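Local coordinates for protein histidine--tRNA ligase (PDB 1QE0) that attaches L-histidine to its cognate tRNA at the expense of ATP, working as a homodimeric class II aminoacyl-tRNA synthetase, at residues K18-I22 and I310-L314; F154-H158 and A316-I322. All coordinates share one frame; numbering follows the deposited sequence.

Interaction 1: K18-I22 and I310-L314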
loop_
_atom_site.group_PDB
_atom_site.type_symbol
_atom_site.label_atom_id
_atom_site.label_comp_id
_atom_site.label_asym_id
_atom_site.label_seq_id
_atom_site.Cartn_x
_atom_site.Cartn_y
_atom_site.Cartn_z
ATOM N N LYS A 18 8.842 -3.607 -7.126
ATOM C CA LYS A 18 9.672 -3.744 -5.921
ATOM C C LYS A 18 8.910 -3.157 -4.771
ATOM O O LYS A 18 8.982 -3.670 -3.665
ATOM C CB LYS A 18 10.982 -2.976 -6.071
ATOM C CG LYS A 18 11.893 -3.442 -7.178
ATOM C CD LYS A 18 13.030 -2.454 -7.317
ATOM C CE LYS A 18 14.153 -2.902 -8.271
ATOM N NZ LYS A 18 13.716 -3.054 -9.692
ATOM N N TRP A 19 8.227 -2.038 -5.028
ATOM C CA TRP A 19 7.389 -1.372 -4.018
ATOM C C TRP A 19 6.225 -2.290 -3.646
ATOM O O TRP A 19 5.952 -2.496 -2.466
ATOM C CB TRP A 19 6.795 -0.066 -4.546
ATOM C CG TRP A 19 7.700 1.067 -4.468
ATOM C CD1 TRP A 19 8.768 1.319 -5.276
ATOM C CD2 TRP A 19 7.684 2.104 -3.489
ATOM N NE1 TRP A 19 9.429 2.455 -4.853
ATOM C CE2 TRP A 19 8.778 2.955 -3.758
ATOM C CE3 TRP A 19 6.850 2.402 -2.413
ATOM C CZ2 TRP A 19 9.060 4.076 -2.978
ATOM C CZ3 TRP A 19 7.133 3.519 -1.641
ATOM C CH2 TRP A 19 8.221 4.343 -1.930
ATOM N N ARG A 20 5.537 -2.837 -4.648
ATOM C CA ARG A 20 4.405 -3.718 -4.383
ATOM C C ARG A 20 4.809 -4.963 -3.645
ATOM O O ARG A 20 4.044 -5.479 -2.839
ATOM C CB ARG A 20 3.667 -4.093 -5.647
ATOM C CG ARG A 20 3.096 -2.891 -6.354
ATOM C CD ARG A 20 2.108 -3.344 -7.372
ATOM N NE ARG A 20 2.708 -4.300 -8.291
ATOM C CZ ARG A 20 3.124 -3.956 -9.491
ATOM N NH1 ARG A 20 3.665 -4.840 -10.302
ATOM N NH2 ARG A 20 2.968 -2.711 -9.885
ATOM N N TYR A 21 6.002 -5.465 -3.925
ATOM C CA TYR A 21 6.486 -6.644 -3.217
ATOM C C TYR A 21 6.638 -6.334 -1.712
ATOM O O TYR A 21 6.170 -7.094 -0.838
ATOM C CB TYR A 21 7.823 -7.076 -3.801
ATOM C CG TYR A 21 8.390 -8.249 -3.091
ATOM C CD1 TYR A 21 9.267 -8.079 -2.029
ATOM C CD2 TYR A 21 8.066 -9.530 -3.476
ATOM C CE1 TYR A 21 9.809 -9.138 -1.379
ATOM C CE2 TYR A 21 8.617 -10.627 -2.807
ATOM C CZ TYR A 21 9.491 -10.407 -1.766
ATOM O OH TYR A 21 10.095 -11.447 -1.123
ATOM N N ILE A 22 7.329 -5.231 -1.435
ATOM C CA ILE A 22 7.555 -4.766 -0.086
ATOM C C ILE A 22 6.216 -4.444 0.599
ATOM O O ILE A 22 5.921 -4.970 1.668
ATOM C CB ILE A 22 8.472 -3.552 -0.120
ATOM C CG1 ILE A 22 9.885 -4.029 -0.416
ATOM C CG2 ILE A 22 8.403 -2.784 1.187
ATOM C CD1 ILE A 22 10.851 -2.923 -0.735
ATOM N N ILE A 310 10.041 3.471 3.032
ATOM C CA ILE A 310 10.150 2.388 2.055
ATOM C C ILE A 310 11.333 2.664 1.123
ATOM O O ILE A 310 12.085 1.753 0.720
ATOM C CB ILE A 310 8.868 2.209 1.239
ATOM C CG1 ILE A 310 7.702 1.822 2.164
ATOM C CG2 ILE A 310 9.077 1.115 0.176
ATOM C CD1 ILE A 310 7.847 0.454 2.748
ATOM N N GLU A 311 11.566 3.938 0.863
ATOM C CA GLU A 311 12.687 4.264 0.018
ATOM C C GLU A 311 13.981 3.768 0.614
ATOM O O GLU A 311 14.711 3.024 -0.038
ATOM C CB GLU A 311 12.719 5.737 -0.278
ATOM C CG GLU A 311 11.632 6.086 -1.273
ATOM C CD GLU A 311 10.662 7.113 -0.756
ATOM O OE1 GLU A 311 10.183 7.922 -1.572
ATOM O OE2 GLU A 311 10.392 7.120 0.456
ATOM N N ARG A 312 14.205 4.082 1.887
ATOM C CA ARG A 312 15.408 3.644 2.579
ATOM C C ARG A 312 15.508 2.116 2.628
ATOM O O ARG A 312 16.591 1.564 2.402
ATOM C CB ARG A 312 15.455 4.192 3.994
ATOM C CG ARG A 312 15.656 5.661 4.077
ATOM C CD ARG A 312 16.023 6.045 5.485
ATOM N NE ARG A 312 16.411 7.449 5.573
ATOM C CZ ARG A 312 17.446 7.891 6.286
ATOM N NH1 ARG A 312 18.186 7.032 6.976
ATOM N NH2 ARG A 312 17.774 9.183 6.269
ATOM N N LEU A 313 14.403 1.431 2.933
ATOM C CA LEU A 313 14.407 -0.031 2.996
ATOM C C LEU A 313 14.893 -0.565 1.661
ATOM O O LEU A 313 15.802 -1.406 1.605
ATOM C CB LEU A 313 13.011 -0.546 3.311
ATOM C CG LEU A 313 12.734 -2.033 3.182
ATOM C CD1 LEU A 313 13.744 -2.831 3.946
ATOM C CD2 LEU A 313 11.340 -2.331 3.685
ATOM N N LEU A 314 14.331 -0.002 0.588
ATOM C CA LEU A 314 14.698 -0.353 -0.782
ATOM C C LEU A 314 16.221 -0.194 -0.975
ATOM O O LEU A 314 16.907 -1.125 -1.394
ATOM C CB LEU A 314 13.944 0.545 -1.766
ATOM C CG LEU A 314 12.876 -0.094 -2.675
ATOM C CD1 LEU A 314 12.983 -1.591 -2.669
ATOM C CD2 LEU A 314 11.483 0.314 -2.277
#
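The helical segments 18-22 and 310-314, which meet through W19 and I22 on one side and I310, E311, L313 and L314 on the other, pass each other nearly at right angles (103°), with their axes 11.0 Å apart at the closest point. W19 supplies the flat surface of the contact. Its CG lies anti to its own carbonyl carbon (chi1 -82°), which swings the indole across to helix 310-319 although the CB itself does not head there. Two methyl groups rest on the same face of this indole as CH-pi contacts. I310 CG2 lies over the face of the six-membered ring, 3.8 Å from its centroid. L314 CD2 lies over the five-membered ring, 4.0 Å from that centroid. At the rim of the benzo ring, E311 runs past with its CG 3.7 Å from W19 CZ2, and the carboxylate and indole planes are 79° apart. The carboxylate of E311 has its partner on strand 123-132, where OE2 accepts the N-H of N125.

Helix 310-319 directly follows strand 302-309 of the large, mainly antiparallel catalytic sheet, the strand-then-helix order of class II motif 3, while helix 13-33 is the long N-terminal helix laid against it. The dimer partner comes close here as well: R39 of the second subunit packs on W19, and E37 of that subunit forms a salt bridge with R20.

One helical turn along from W19, I22 continues the apolar seam. Its CG2 branch slides past I310, 3.6 Å from I310 CD1, and meets L313 tip to tip, 3.9 Å from L313 CD2. The other branch of I22 turns to L314, with I22 CD1 3.6 Å from L314 CD2, the same methyl that covers the five-membered ring of W19.

Interaction 2: F154-H158 and A316-I322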
loop_
_atom_site.group_PDB
_atom_site.type_symbol
_atom_site.label_atom_id
_atom_site.label_comp_id
_atom_site.label_asym_id
_atom_site.label_seq_id
_atom_site.Cartn_x
_atom_site.Cartn_y
_atom_site.Cartn_z
ATOM N N PHE A 154 13.215 -9.460 4.963
ATOM C CA PHE A 154 13.681 -9.155 3.628
ATOM C C PHE A 154 15.085 -9.650 3.388
ATOM O O PHE A 154 15.608 -9.498 2.293
ATOM C CB PHE A 154 13.595 -7.650 3.373
ATOM C CG PHE A 154 12.195 -7.151 3.201
ATOM C CD1 PHE A 154 11.474 -7.463 2.040
ATOM C CD2 PHE A 154 11.589 -6.388 4.188
ATOM C CE1 PHE A 154 10.181 -7.022 1.858
ATOM C CE2 PHE A 154 10.284 -5.929 4.024
ATOM C CZ PHE A 154 9.573 -6.248 2.853
ATOM N N GLY A 155 15.714 -10.182 4.426
ATOM C CA GLY A 155 17.064 -10.701 4.296
ATOM C C GLY A 155 18.182 -9.762 4.710
ATOM O O GLY A 155 19.360 -10.107 4.576
ATOM N N LEU A 156 17.840 -8.556 5.152
ATOM C CA LEU A 156 18.855 -7.604 5.583
ATOM C C LEU A 156 19.575 -8.281 6.702
ATOM O O LEU A 156 18.982 -9.056 7.444
ATOM C CB LEU A 156 18.231 -6.327 6.081
ATOM C CG LEU A 156 18.083 -5.185 5.084
ATOM C CD1 LEU A 156 18.719 -5.543 3.769
ATOM C CD2 LEU A 156 16.617 -4.806 4.934
ATOM N N LYS A 157 20.847 -7.964 6.866
ATOM C CA LYS A 157 21.590 -8.650 7.886
ATOM C C LYS A 157 22.509 -7.901 8.787
ATOM O O LYS A 157 22.915 -8.456 9.800
ATOM C CB LYS A 157 22.370 -9.790 7.254
ATOM C CG LYS A 157 21.892 -11.175 7.638
ATOM C CD LYS A 157 22.392 -12.147 6.596
ATOM C CE LYS A 157 21.634 -11.966 5.286
ATOM N NZ LYS A 157 20.538 -12.932 5.280
ATOM N N HIS A 158 22.918 -6.692 8.449
ATOM C CA HIS A 158 23.835 -6.020 9.371
ATOM C C HIS A 158 23.107 -4.971 10.191
ATOM O O HIS A 158 23.519 -3.809 10.301
ATOM C CB HIS A 158 25.095 -5.519 8.634
ATOM C CG HIS A 158 25.999 -6.636 8.179
ATOM N ND1 HIS A 158 25.830 -7.950 8.579
ATOM C CD2 HIS A 158 27.101 -6.635 7.388
ATOM C CE1 HIS A 158 26.785 -8.704 8.063
ATOM N NE2 HIS A 158 27.568 -7.926 7.339
ATOM N N ALA A 316 18.546 -0.110 1.280
ATOM C CA ALA A 316 19.254 -1.013 2.181
ATOM C C ALA A 316 19.444 -2.315 1.457
ATOM O O ALA A 316 20.538 -2.884 1.490
ATOM C CB ALA A 316 18.444 -1.250 3.437
ATOM N N LEU A 317 18.377 -2.798 0.812
ATOM C CA LEU A 317 18.464 -4.058 0.078
ATOM C C LEU A 317 19.531 -3.928 -1.006
ATOM O O LEU A 317 20.316 -4.845 -1.237
ATOM C CB LEU A 317 17.119 -4.443 -0.554
ATOM C CG LEU A 317 15.991 -5.202 0.170
ATOM C CD1 LEU A 317 16.533 -6.120 1.248
ATOM C CD2 LEU A 317 15.015 -4.249 0.765
ATOM N N GLU A 318 19.558 -2.766 -1.650
ATOM C CA GLU A 318 20.507 -2.466 -2.708
ATOM C C GLU A 318 21.932 -2.608 -2.166
ATOM O O GLU A 318 22.691 -3.488 -2.623
ATOM C CB GLU A 318 20.302 -1.032 -3.178
ATOM C CG GLU A 318 20.119 -0.833 -4.661
ATOM C CD GLU A 318 20.128 0.651 -5.012
ATOM O OE1 GLU A 318 21.238 1.234 -5.127
ATOM O OE2 GLU A 318 19.030 1.252 -5.134
ATOM N N GLU A 319 22.276 -1.773 -1.175
ATOM C CA GLU A 319 23.611 -1.783 -0.573
ATOM C C GLU A 319 24.042 -3.145 -0.063
ATOM O O GLU A 319 25.223 -3.448 -0.079
ATOM C CB GLU A 319 23.717 -0.780 0.572
ATOM C CG GLU A 319 23.298 0.646 0.259
ATOM C CD GLU A 319 24.182 1.355 -0.750
ATOM O OE1 GLU A 319 24.758 0.687 -1.627
ATOM O OE2 GLU A 319 24.278 2.602 -0.690
ATOM N N GLU A 320 23.098 -3.930 0.447
ATOM C CA GLU A 320 23.404 -5.256 0.959
ATOM C C GLU A 320 23.452 -6.234 -0.192
ATOM O O GLU A 320 23.748 -7.412 -0.007
ATOM C CB GLU A 320 22.358 -5.709 1.981
ATOM C CG GLU A 320 22.274 -4.822 3.236
ATOM C CD GLU A 320 23.031 -5.370 4.460
ATOM O OE1 GLU A 320 22.606 -6.428 5.009
ATOM O OE2 GLU A 320 24.024 -4.711 4.874
ATOM N N GLY A 321 23.137 -5.748 -1.381
ATOM C CA GLY A 321 23.155 -6.599 -2.548
ATOM C C GLY A 321 22.081 -7.648 -2.456
ATOM O O GLY A 321 22.348 -8.841 -2.558
ATOM N N ILE A 322 20.853 -7.211 -2.252
ATOM C CA ILE A 322 19.746 -8.152 -2.156
ATOM C C ILE A 322 18.739 -7.969 -3.296
ATOM O O ILE A 322 18.514 -6.848 -3.812
ATOM C CB ILE A 322 19.078 -8.078 -0.767
ATOM C CG1 ILE A 322 20.145 -8.380 0.306
ATOM C CG2 ILE A 322 17.872 -9.009 -0.688
ATOM C CD1 ILE A 322 19.634 -8.556 1.706
#
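L156 pushes its side chain into a hollow formed by A316, L317, E320 and I322, where the turn after helix 137-153 meets the C-terminal end of helix 310-319. Both helices finish in a Schellman motif, with G155 and G321 adopting the positive phi that ends each one. The knob is L156 CD1, which lies 3.4 Å from L317 CD1, 3.7 Å from E320 CG and 3.8 Å from I322 CD1. L156 crosses the side chains of L317 and E320 at about a right angle, while its other methyl, CD2, faces the CB of A316. In return, L317 CD1 fits beside F154, 3.9 Å from the F154 CB, whereas the phenyl ring of F154 leads off to helix 13-33.

I322 covers the glycine turn. Its CG1 is anti to its carbonyl carbon (chi1 -58°), and the extended chain lays CD1 against the peptide of G155, 3.3 Å from G155 O.

Beside the apolar plug, E320 bends at chi2 (-99°) and presents its carboxylate to the backbone that leads into strand 159-165. E320 OE2 takes a hydrogen bond from N273 ND2, and E320 OE1 accepts K157 N at 3.0 Å, nearly along the C-O axis, and more weakly H158 N at 3.5 Å.

The two interactions lie 12 Å apart, centre to centre, and share helix 310-319: interaction 1 uses its first turns, interaction 2 its last turn and the residues just beyond. Their segments alternate along the chain, in the order 18-22, 154-158, 310-314, 316-322. Helix 310-319 packs against both the N-terminal helix 13-33 and the turn between helix 137-153 and strand 159-165. The contacts merge into a continuous apolar layer: L313 packs on L156 and F154, and the F154 ring also touches I22 and Y21. This layer ties together parts of the catalytic domain that are far apart in sequence, with its helix 13-33 side reaching the second subunit.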